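Local structure of Polyphosphate:AMP phosphotransferase (Pseudomonas aeruginosa PAO1, 3CZP) at residues A7-I13 / E214-Y220; A28-Q33 / L229-Q234; E86-W91 / W351-R357. The protein transfers phosphate from inorganic polyphosphate to AMP, making ADP with magnesium as cofactor, and works less efficiently on GMP. All blocks are in the same frame, centred on the assembly; numbering follows the deposited sequence.

Contact 1. Residues A7-I13 / E214-Y220; sequences AEVGHSI and EGADERY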
loop_
_atom_site.group_PDB
_atom_site.type_symbol
_atom_site.label_atom_id
_atom_site.label_comp_id
_atom_site.label_asym_id
_atom_site.label_seq_id
_atom_site.Cartn_x
_atom_site.Cartn_y
_atom_site.Cartn_z
ATOM N N ALA A 7 -32.865 13.579 21.014
ATOM C CA ALA A 7 -31.720 14.455 20.867
ATOM C C ALA A 7 -32.204 15.817 20.316
ATOM O O ALA A 7 -31.463 16.535 19.604
ATOM C CB ALA A 7 -30.695 13.818 19.910
ATOM N N GLU A 8 -33.464 16.133 20.592
ATOM C CA GLU A 8 -34.031 17.433 20.231
ATOM C C GLU A 8 -34.562 18.158 21.458
ATOM O O GLU A 8 -35.105 19.257 21.327
ATOM C CB GLU A 8 -35.122 17.253 19.169
ATOM C CG GLU A 8 -34.536 16.862 17.831
ATOM C CD GLU A 8 -35.523 16.843 16.706
ATOM O OE1 GLU A 8 -36.715 17.034 16.959
ATOM O OE2 GLU A 8 -35.102 16.625 15.557
ATOM N N VAL A 9 -34.362 17.543 22.634
ATOM C CA VAL A 9 -34.826 18.070 23.934
ATOM C C VAL A 9 -33.936 19.241 24.439
ATOM O O VAL A 9 -34.355 20.022 25.305
ATOM C CB VAL A 9 -34.918 16.927 25.026
ATOM C CG1 VAL A 9 -35.353 17.520 26.424
ATOM C CG2 VAL A 9 -35.880 15.773 24.564
ATOM N N GLY A 10 -32.713 19.374 23.917
ATOM C CA GLY A 10 -31.891 20.576 24.223
ATOM C C GLY A 10 -30.817 20.371 25.282
ATOM O O GLY A 10 -30.618 21.235 26.161
ATOM N N HIS A 11 -30.112 19.243 25.182
ATOM C CA HIS A 11 -29.026 18.886 26.118
ATOM C C HIS A 11 -27.929 19.970 26.160
ATOM O O HIS A 11 -27.555 20.494 25.119
ATOM C CB HIS A 11 -28.394 17.551 25.729
ATOM C CG HIS A 11 -29.340 16.399 25.678
ATOM N ND1 HIS A 11 -30.118 16.124 24.572
ATOM C CD2 HIS A 11 -29.577 15.400 26.563
ATOM C CE1 HIS A 11 -30.806 15.018 24.785
ATOM N NE2 HIS A 11 -30.486 14.548 25.977
ATOM N N SER A 12 -27.474 20.277 27.378
ATOM C CA SER A 12 -26.509 21.337 27.736
ATOM C C SER A 12 -25.604 20.807 28.827
ATOM O O SER A 12 -26.073 20.079 29.707
ATOM C CB SER A 12 -27.215 22.495 28.473
ATOM O OG SER A 12 -27.674 23.497 27.604
ATOM N N ILE A 13 -24.350 21.266 28.863
ATOM C CA ILE A 13 -23.502 21.070 30.038
ATOM C C ILE A 13 -22.826 22.401 30.317
ATOM O O ILE A 13 -22.296 23.047 29.413
ATOM C CB ILE A 13 -22.462 19.952 29.851
ATOM C CG1 ILE A 13 -23.167 18.603 29.703
ATOM C CG2 ILE A 13 -21.471 19.899 31.022
ATOM C CD1 ILE A 13 -22.217 17.459 29.386
ATOM N N GLU A 214 -27.013 15.128 20.368
ATOM C CA GLU A 214 -27.486 16.475 20.084
ATOM C C GLU A 214 -26.318 17.478 20.010
ATOM O O GLU A 214 -25.501 17.592 20.933
ATOM C CB GLU A 214 -28.518 16.931 21.134
ATOM C CG GLU A 214 -29.170 18.251 20.726
ATOM C CD GLU A 214 -30.331 18.679 21.622
ATOM O OE1 GLU A 214 -30.708 17.897 22.534
ATOM O OE2 GLU A 214 -30.868 19.802 21.390
ATOM N N GLY A 215 -26.240 18.211 18.907
ATOM C CA GLY A 215 -25.069 19.024 18.632
ATOM C C GLY A 215 -25.182 20.511 18.905
ATOM O O GLY A 215 -24.276 21.285 18.561
ATOM N N ALA A 216 -26.272 20.925 19.533
ATOM C CA ALA A 216 -26.556 22.330 19.704
ATOM C C ALA A 216 -25.604 22.893 20.756
ATOM O O ALA A 216 -25.122 23.992 20.596
ATOM C CB ALA A 216 -28.024 22.543 20.075
ATOM N N ASP A 217 -25.293 22.100 21.783
ATOM C CA ASP A 217 -24.340 22.495 22.802
ATOM C C ASP A 217 -22.935 21.880 22.601
ATOM O O ASP A 217 -22.747 20.672 22.701
ATOM C CB ASP A 217 -24.902 22.227 24.209
ATOM C CG ASP A 217 -24.042 22.836 25.292
ATOM O OD1 ASP A 217 -23.916 24.076 25.350
ATOM O OD2 ASP A 217 -23.509 22.086 26.132
ATOM N N GLU A 218 -21.945 22.748 22.355
ATOM C CA GLU A 218 -20.560 22.339 22.106
ATOM C C GLU A 218 -20.036 21.480 23.263
ATOM O O GLU A 218 -19.436 20.416 23.064
ATOM C CB GLU A 218 -19.648 23.552 22.036
ATOM C CG GLU A 218 -19.621 24.360 20.792
ATOM C CD GLU A 218 -18.600 25.527 20.941
ATOM O OE1 GLU A 218 -18.578 26.222 21.992
ATOM O OE2 GLU A 218 -17.774 25.716 20.025
ATOM N N ARG A 219 -20.259 21.960 24.485
ATOM C CA ARG A 219 -19.828 21.236 25.687
ATOM C C ARG A 219 -20.483 19.872 25.830
ATOM O O ARG A 219 -19.822 18.867 25.996
ATOM C CB ARG A 219 -20.098 22.071 26.936
ATOM C CG ARG A 219 -19.238 23.290 26.973
ATOM C CD ARG A 219 -19.368 24.040 28.196
ATOM N NE ARG A 219 -18.752 25.326 27.951
ATOM C CZ ARG A 219 -19.400 26.472 27.734
ATOM N NH1 ARG A 219 -18.680 27.573 27.521
ATOM N NH2 ARG A 219 -20.729 26.544 27.751
ATOM N N TYR A 220 -21.796 19.818 25.751
ATOM C CA TYR A 220 -22.476 18.529 25.811
ATOM C C TYR A 220 -22.035 17.535 24.698
ATOM O O TYR A 220 -21.863 16.356 24.963
ATOM C CB TYR A 220 -23.972 18.733 25.681
ATOM C CG TYR A 220 -24.732 17.454 25.517
ATOM C CD1 TYR A 220 -25.060 16.679 26.614
ATOM C CD2 TYR A 220 -25.095 17.008 24.264
ATOM C CE1 TYR A 220 -25.737 15.503 26.474
ATOM C CE2 TYR A 220 -25.770 15.814 24.107
ATOM C CZ TYR A 220 -26.133 15.084 25.230
ATOM O OH TYR A 220 -26.787 13.882 25.063
HETATM O O HOH W 1 -26.540 19.667 22.435
HETATM O O HOH W 2 -23.083 24.975 27.948
#
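The turn between strand 210-214, an outermost strand of the first parallel sheet, and helix 218-238 is overlaid by the N-terminal loop 7-13. Glu214, the last residue of that strand, extends toward the loop with CG anti to the backbone N (chi1 -171°) and the chain extended, which carries the carboxylate across. There OE1 takes three N-H groups: Gly10 N at 2.8 Å on its syn side, His11 N from above the carboxylate plane, and His11 ND1, 2.8 Å from Glu214 OE1 and nearly in the imidazole plane. The other oxygen, OE2, is bonded to Gln160. The ring and carboxylate planes stand 90° apart.

In this P-loop-type alpha/beta domain the turn leads into a helix, and Asp217 is its N-cap. Asp217 OD2 accepts Tyr220 N at 2.9 Å and, from the opposite face of the carboxylate, Ile13 N at 3.0 Å. His11 CB sits over the Tyr220 ring as a CH-pi contact, 3.3 Å from the centroid and 7° off the normal, while the two rings, near parallel but slid apart, barely overlap. Ile13 CD1 lies 4.0 Å from Tyr220 CD1. A water links Asp217 OD1 to Arg219 NH2.

Contact 2. Residues A28-Q33 / L229-Q234; sequences ALLEAQ and LLEGLQ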
loop_
_atom_site.group_PDB
_atom_site.type_symbol
_atom_site.label_atom_id
_atom_site.label_comp_id
_atom_site.label_asym_id
_atom_site.label_seq_id
_atom_site.Cartn_x
_atom_site.Cartn_y
_atom_site.Cartn_z
ATOM N N ALA A 28 -7.761 9.875 30.988
ATOM C CA ALA A 28 -8.278 8.527 30.810
ATOM C C ALA A 28 -8.282 8.124 29.322
ATOM O O ALA A 28 -7.932 6.996 29.012
ATOM C CB ALA A 28 -9.704 8.365 31.399
ATOM N N LEU A 29 -8.612 9.051 28.409
ATOM C CA LEU A 29 -8.519 8.735 26.976
ATOM C C LEU A 29 -7.092 8.419 26.524
ATOM O O LEU A 29 -6.814 7.364 25.903
ATOM C CB LEU A 29 -9.159 9.828 26.086
ATOM C CG LEU A 29 -10.693 9.847 26.066
ATOM C CD1 LEU A 29 -11.284 11.238 25.484
ATOM C CD2 LEU A 29 -11.263 8.681 25.294
ATOM N N LEU A 30 -6.178 9.293 26.894
ATOM C CA LEU A 30 -4.801 9.120 26.577
ATOM C C LEU A 30 -4.265 7.787 27.079
ATOM O O LEU A 30 -3.539 7.079 26.349
ATOM C CB LEU A 30 -3.982 10.282 27.111
ATOM C CG LEU A 30 -3.899 11.611 26.392
ATOM C CD1 LEU A 30 -3.037 12.561 27.292
ATOM C CD2 LEU A 30 -3.362 11.451 24.988
ATOM N N GLU A 31 -4.639 7.406 28.299
ATOM C CA GLU A 31 -4.261 6.096 28.835
ATOM C C GLU A 31 -4.857 4.883 28.112
ATOM O O GLU A 31 -4.204 3.810 28.028
ATOM C CB GLU A 31 -4.599 6.033 30.346
ATOM C CG GLU A 31 -3.665 6.905 31.189
ATOM C CD GLU A 31 -2.223 6.339 31.247
ATOM O OE1 GLU A 31 -2.048 5.276 31.885
ATOM O OE2 GLU A 31 -1.277 6.935 30.655
ATOM N N ALA A 32 -6.129 5.001 27.697
ATOM C CA ALA A 32 -6.834 3.975 26.966
ATOM C C ALA A 32 -6.176 3.860 25.585
ATOM O O ALA A 32 -5.934 2.797 25.108
ATOM C CB ALA A 32 -8.349 4.333 26.825
ATOM N N GLN A 33 -5.887 4.987 24.959
ATOM C CA GLN A 33 -5.232 4.980 23.650
ATOM C C GLN A 33 -3.852 4.300 23.689
ATOM O O GLN A 33 -3.488 3.576 22.785
ATOM C CB GLN A 33 -5.181 6.423 23.154
ATOM C CG GLN A 33 -4.732 6.575 21.716
ATOM C CD GLN A 33 -4.675 7.963 21.330
ATOM O OE1 GLN A 33 -4.389 8.809 22.188
ATOM N NE2 GLN A 33 -4.891 8.258 20.028
ATOM N N LEU A 229 -16.719 7.042 23.770
ATOM C CA LEU A 229 -15.467 6.461 23.324
ATOM C C LEU A 229 -14.671 5.794 24.487
ATOM O O LEU A 229 -14.193 4.669 24.344
ATOM C CB LEU A 229 -14.595 7.525 22.689
ATOM C CG LEU A 229 -14.919 8.015 21.287
ATOM C CD1 LEU A 229 -13.819 9.039 20.964
ATOM C CD2 LEU A 229 -14.988 6.859 20.213
ATOM N N LEU A 230 -14.509 6.514 25.611
ATOM C CA LEU A 230 -13.778 5.966 26.746
ATOM C C LEU A 230 -14.403 4.702 27.244
ATOM O O LEU A 230 -13.724 3.708 27.474
ATOM C CB LEU A 230 -13.651 6.993 27.916
ATOM C CG LEU A 230 -12.845 6.483 29.089
ATOM C CD1 LEU A 230 -11.331 6.380 28.727
ATOM C CD2 LEU A 230 -13.129 7.377 30.334
ATOM N N GLU A 231 -15.713 4.727 27.428
ATOM C CA GLU A 231 -16.432 3.570 27.946
ATOM C C GLU A 231 -16.253 2.370 27.061
ATOM O O GLU A 231 -15.946 1.256 27.540
ATOM C CB GLU A 231 -17.923 3.890 28.066
ATOM C CG GLU A 231 -18.711 2.857 28.818
ATOM C CD GLU A 231 -20.165 3.295 29.072
ATOM O OE1 GLU A 231 -20.473 4.534 29.011
ATOM O OE2 GLU A 231 -20.997 2.396 29.354
ATOM N N GLY A 232 -16.465 2.586 25.768
ATOM C CA GLY A 232 -16.354 1.519 24.764
ATOM C C GLY A 232 -14.938 0.972 24.671
ATOM O O GLY A 232 -14.746 -0.220 24.596
ATOM N N LEU A 233 -13.934 1.843 24.691
ATOM C CA LEU A 233 -12.564 1.426 24.626
ATOM C C LEU A 233 -12.070 0.717 25.885
ATOM O O LEU A 233 -11.445 -0.339 25.783
ATOM C CB LEU A 233 -11.698 2.645 24.267
ATOM C CG LEU A 233 -10.273 2.414 23.795
ATOM C CD1 LEU A 233 -10.118 1.411 22.659
ATOM C CD2 LEU A 233 -9.642 3.767 23.431
ATOM N N GLN A 234 -12.418 1.230 27.070
ATOM C CA GLN A 234 -12.057 0.553 28.329
ATOM C C GLN A 234 -12.648 -0.874 28.359
ATOM O O GLN A 234 -11.943 -1.808 28.670
ATOM C CB GLN A 234 -12.487 1.404 29.537
ATOM C CG GLN A 234 -11.671 2.709 29.698
ATOM C CD GLN A 234 -11.977 3.438 30.982
ATOM O OE1 GLN A 234 -13.110 3.416 31.467
ATOM N NE2 GLN A 234 -10.978 4.109 31.528
HETATM O O HOH W 3 -8.303 4.866 30.584
#
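Residues 28-33 and 229-234 belong to two helices that run in the same general direction, their axes 10.0 Å apart at closest approach and crossing at 32°, with Leu29 opposite Leu230 and Ala32 opposite Gln234. No hydrogen bond joins the segments directly, and the interface is made by alanine and leucine carbons. A chi1 of -177° swings the Leu230 branch away from its own N and brings both methyls to helix 15-39: CD1 lies 3.7 Å from Ala28 CB and 3.5 Å from Ala28 O, and CD2 meets the same CB. One turn later Leu233 sends CD2 to Ala32 CB, 3.7 Å away. From the other helix, Leu29 CD2 approaches the base of Leu230, 3.9 Å from its CB.

These segments are parts of helices 15-39 and 218-238, which come from the two ends of the first PPK2 domain, one before the first strand of its parallel sheet and one after the last. The sheet, in order 2-3-1-4-5, lies beneath them: Leu229 and Leu233 also touch strands 44-50 and 148-155, and Leu29 touches Trp66 and Met67. Gln33 points away from the partner helix at its CB, and its OE1 accepts Asp68 N.

A polar margin borders the alanine-leucine seam. A water donates to Ala28 O at 2.7 Å and accepts from Gln234 NE2 at 2.9 Å; the same NE2 is bonded to a glycerol, probably from the crystallisation liquor. Glu31 bonds through its two carboxylate oxygens to the backbone N of Lys431 and Arg432 of the second subunit.

Contact 3. Residues E86-W91 / W351-R357; sequences ERPPQW and WRHIPAR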
loop_
_atom_site.group_PDB
_atom_site.type_symbol
_atom_site.label_atom_id
_atom_site.label_comp_id
_atom_site.label_asym_id
_atom_site.label_seq_id
_atom_site.Cartn_x
_atom_site.Cartn_y
_atom_site.Cartn_z
ATOM N N GLU A 86 -11.500 3.504 -10.402
ATOM C CA GLU A 86 -11.347 2.339 -11.301
ATOM C C GLU A 86 -11.442 0.957 -10.602
ATOM O O GLU A 86 -11.202 -0.090 -11.225
ATOM C CB GLU A 86 -9.997 2.426 -12.012
ATOM C CG GLU A 86 -9.879 3.604 -12.982
ATOM C CD GLU A 86 -11.016 3.669 -14.001
ATOM O OE1 GLU A 86 -11.537 2.587 -14.384
ATOM O OE2 GLU A 86 -11.401 4.805 -14.411
ATOM N N ARG A 87 -11.826 0.977 -9.343
ATOM C CA ARG A 87 -12.012 -0.232 -8.567
ATOM C C ARG A 87 -13.418 -0.244 -7.900
ATOM O O ARG A 87 -14.061 0.788 -7.805
ATOM C CB ARG A 87 -10.898 -0.315 -7.532
ATOM C CG ARG A 87 -9.552 -0.701 -8.153
ATOM C CD ARG A 87 -8.435 -0.724 -7.165
ATOM N NE ARG A 87 -7.186 -1.138 -7.755
ATOM C CZ ARG A 87 -6.413 -0.389 -8.534
ATOM N NH1 ARG A 87 -6.779 0.818 -8.889
ATOM N NH2 ARG A 87 -5.328 -0.918 -9.044
ATOM N N PRO A 88 -13.885 -1.413 -7.419
ATOM C CA PRO A 88 -15.204 -1.406 -6.793
ATOM C C PRO A 88 -15.290 -0.435 -5.612
ATOM O O PRO A 88 -14.258 -0.140 -5.010
ATOM C CB PRO A 88 -15.398 -2.840 -6.360
ATOM C CG PRO A 88 -14.394 -3.645 -7.230
ATOM C CD PRO A 88 -13.278 -2.763 -7.456
ATOM N N PRO A 89 -16.461 0.203 -5.429
ATOM C CA PRO A 89 -16.631 1.250 -4.423
ATOM C C PRO A 89 -16.104 0.941 -3.035
ATOM O O PRO A 89 -15.690 1.870 -2.359
ATOM C CB PRO A 89 -18.161 1.474 -4.360
ATOM C CG PRO A 89 -18.764 0.585 -5.360
ATOM C CD PRO A 89 -17.671 0.117 -6.277
ATOM N N GLN A 90 -16.179 -0.309 -2.615
ATOM C CA GLN A 90 -15.753 -0.728 -1.281
ATOM C C GLN A 90 -14.196 -0.687 -1.064
ATOM O O GLN A 90 -13.715 -0.478 0.068
ATOM C CB GLN A 90 -16.272 -2.155 -1.000
ATOM C CG GLN A 90 -16.406 -2.435 0.527
ATOM C CD GLN A 90 -17.140 -3.715 0.865
ATOM O OE1 GLN A 90 -16.518 -4.761 0.922
ATOM N NE2 GLN A 90 -18.459 -3.622 1.185
ATOM N N TRP A 91 -13.442 -0.847 -2.149
ATOM C CA TRP A 91 -11.984 -0.922 -2.115
ATOM C C TRP A 91 -11.350 0.248 -1.373
ATOM O O TRP A 91 -10.416 0.081 -0.610
ATOM C CB TRP A 91 -11.479 -1.001 -3.556
ATOM C CG TRP A 91 -9.992 -1.176 -3.694
ATOM C CD1 TRP A 91 -9.284 -2.366 -3.688
ATOM C CD2 TRP A 91 -9.045 -0.144 -3.921
ATOM N NE1 TRP A 91 -7.950 -2.103 -3.857
ATOM C CE2 TRP A 91 -7.778 -0.752 -4.014
ATOM C CE3 TRP A 91 -9.151 1.220 -4.141
ATOM C CZ2 TRP A 91 -6.623 -0.014 -4.269
ATOM C CZ3 TRP A 91 -8.017 1.952 -4.359
ATOM C CH2 TRP A 91 -6.767 1.349 -4.427
ATOM N N TRP A 351 -8.460 -7.777 -1.091
ATOM C CA TRP A 351 -8.922 -6.521 -1.688
ATOM C C TRP A 351 -7.776 -5.688 -2.299
ATOM O O TRP A 351 -7.982 -4.907 -3.261
ATOM C CB TRP A 351 -9.715 -5.698 -0.638
ATOM C CG TRP A 351 -11.187 -5.959 -0.626
ATOM C CD1 TRP A 351 -11.870 -6.713 0.292
ATOM C CD2 TRP A 351 -12.149 -5.544 -1.599
ATOM N NE1 TRP A 351 -13.204 -6.756 -0.034
ATOM C CE2 TRP A 351 -13.405 -6.016 -1.171
ATOM C CE3 TRP A 351 -12.077 -4.802 -2.792
ATOM C CZ2 TRP A 351 -14.585 -5.784 -1.901
ATOM C CZ3 TRP A 351 -13.241 -4.579 -3.499
ATOM C CH2 TRP A 351 -14.476 -5.051 -3.048
ATOM N N ARG A 352 -6.624 -5.737 -1.654
ATOM C CA ARG A 352 -5.464 -4.933 -2.009
ATOM C C ARG A 352 -4.946 -5.371 -3.353
ATOM O O ARG A 352 -4.254 -4.635 -4.009
ATOM C CB ARG A 352 -4.353 -5.013 -0.927
ATOM C CG ARG A 352 -3.569 -6.281 -1.005
ATOM C CD ARG A 352 -2.589 -6.530 0.131
ATOM N NE ARG A 352 -1.487 -5.560 0.221
ATOM C CZ ARG A 352 -0.424 -5.734 1.017
ATOM N NH1 ARG A 352 -0.308 -6.828 1.766
ATOM N NH2 ARG A 352 0.520 -4.812 1.108
ATOM N N HIS A 353 -5.292 -6.580 -3.763
ATOM C CA HIS A 353 -4.921 -7.093 -5.058
ATOM C C HIS A 353 -5.981 -7.078 -6.126
ATOM O O HIS A 353 -5.738 -7.616 -7.205
ATOM C CB HIS A 353 -4.455 -8.546 -4.912
ATOM C CG HIS A 353 -3.159 -8.659 -4.216
ATOM N ND1 HIS A 353 -2.009 -8.105 -4.716
ATOM C CD2 HIS A 353 -2.835 -9.215 -3.025
ATOM C CE1 HIS A 353 -1.021 -8.320 -3.866
ATOM N NE2 HIS A 353 -1.494 -9.014 -2.842
ATOM N N ILE A 354 -7.137 -6.475 -5.875
ATOM C CA ILE A 354 -8.230 -6.520 -6.863
ATOM C C ILE A 354 -7.878 -5.666 -8.048
ATOM O O ILE A 354 -7.373 -4.575 -7.885
ATOM C CB ILE A 354 -9.535 -6.074 -6.217
ATOM C CG1 ILE A 354 -10.041 -7.203 -5.293
ATOM C CG2 ILE A 354 -10.551 -5.571 -7.246
ATOM C CD1 ILE A 354 -10.485 -8.435 -6.027
ATOM N N PRO A 355 -8.161 -6.149 -9.273
ATOM C CA PRO A 355 -7.741 -5.365 -10.440
ATOM C C PRO A 355 -8.537 -4.090 -10.704
ATOM O O PRO A 355 -9.731 -4.016 -10.421
ATOM C CB PRO A 355 -7.855 -6.385 -11.597
ATOM C CG PRO A 355 -8.894 -7.349 -11.135
ATOM C CD PRO A 355 -8.747 -7.449 -9.653
ATOM N N ALA A 356 -7.860 -3.066 -11.194
ATOM C CA ALA A 356 -8.537 -1.947 -11.822
ATOM C C ALA A 356 -9.254 -2.411 -13.113
ATOM O O ALA A 356 -8.979 -3.483 -13.646
ATOM C CB ALA A 356 -7.564 -0.880 -12.136
ATOM N N ARG A 357 -10.101 -1.562 -13.654
ATOM C CA ARG A 357 -10.727 -1.844 -14.937
ATOM C C ARG A 357 -9.675 -2.141 -16.004
ATOM O O ARG A 357 -8.637 -1.503 -16.074
ATOM C CB ARG A 357 -11.561 -0.668 -15.415
ATOM C CG ARG A 357 -12.849 -0.493 -14.622
ATOM C CD ARG A 357 -14.039 -0.924 -15.457
ATOM N NE ARG A 357 -15.270 -0.726 -14.704
ATOM C CZ ARG A 357 -16.205 0.185 -14.963
ATOM N NH1 ARG A 357 -16.113 1.016 -16.019
ATOM N NH2 ARG A 357 -17.268 0.236 -14.151
HETATM O O HOH W 4 -11.977 -2.783 -10.949
HETATM O O HOH W 5 -6.104 -3.258 -5.749
HETATM O O HOH W 6 -4.568 -4.098 -9.240
HETATM O O HOH W 7 -15.955 -7.448 1.005
#
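Trp351 of the second PPK2 domain presents the edge of its indole to Pro88 and Trp91 of the first, and this is the tightly packed part of the contact. Pro88 CB lies in the indole plane, 4.0 Å from Trp351 CZ3, while Trp91 CD1 approaches Trp351 CE3 at 3.8 Å. The two tryptophan side chains lie alongside each other, pointing opposite ways. Pro88 CD also meets Ile354 CG2 at 3.9 Å. Outside the segments, Trp94 stacks on Trp351 and Phe395 meets it with planes at about 60°, so the indole is packed by residues of both domains. A water links Trp351 NE1 to Gln90 OE1, which also accepts from Trp94 NE1.

The other side is looser and wetter. Arg87 lays its CD over the centre of the Trp91 ring and turns a guanidinium face to Ala356 CB, 3.6 Å above the plane; NE makes a weak bond to Ile354 O, while NH1 is bonded to Glu83 O. Water fills in between: one molecule accepts from Arg87 NE and donates to Ile354 O, a second bridges Arg87 NH2 to the same carbonyl, and another joins Glu86 O to Pro355 O. The direct backbone bond is Arg357 N to Glu86 O, 3.0 Å long, with the donor in the carbonyl plane. Beside it, Glu86 OE1 touches the aliphatic Arg357 CG at 3.4 Å, yet remains 5.0 Å from Arg357 NE; the guanidinium instead makes a cation-pi contact with Tyr402.

Aromatic and proline carbons on one side and backbone carbonyls, several reached through water, on the other suggest that between these two segments cohesion rests probably more on shape and hydration than on paired charges.

Contacts 1 and 2 both use helix 218-238, and both pair it with the N-terminal part of the chain, first loop 7-13 and then helix 15-39. Their centres are 22 Å apart and their nearest atoms about 11 Å. Contact 3 stands apart, its centre about 41 and 34 Å from those of contacts 1 and 2 and about 10 Å from the centre of the chain. It joins the two PPK2 domains, whereas contacts 1 and 2 lie within the first, which seems to be catalytically inactive and may serve dimerization. The second subunit touches residues of contacts 2 and 3. A glycerol, probably from the crystallisation liquor, lies about 3 Å from the Leu230 side chain in contact 2.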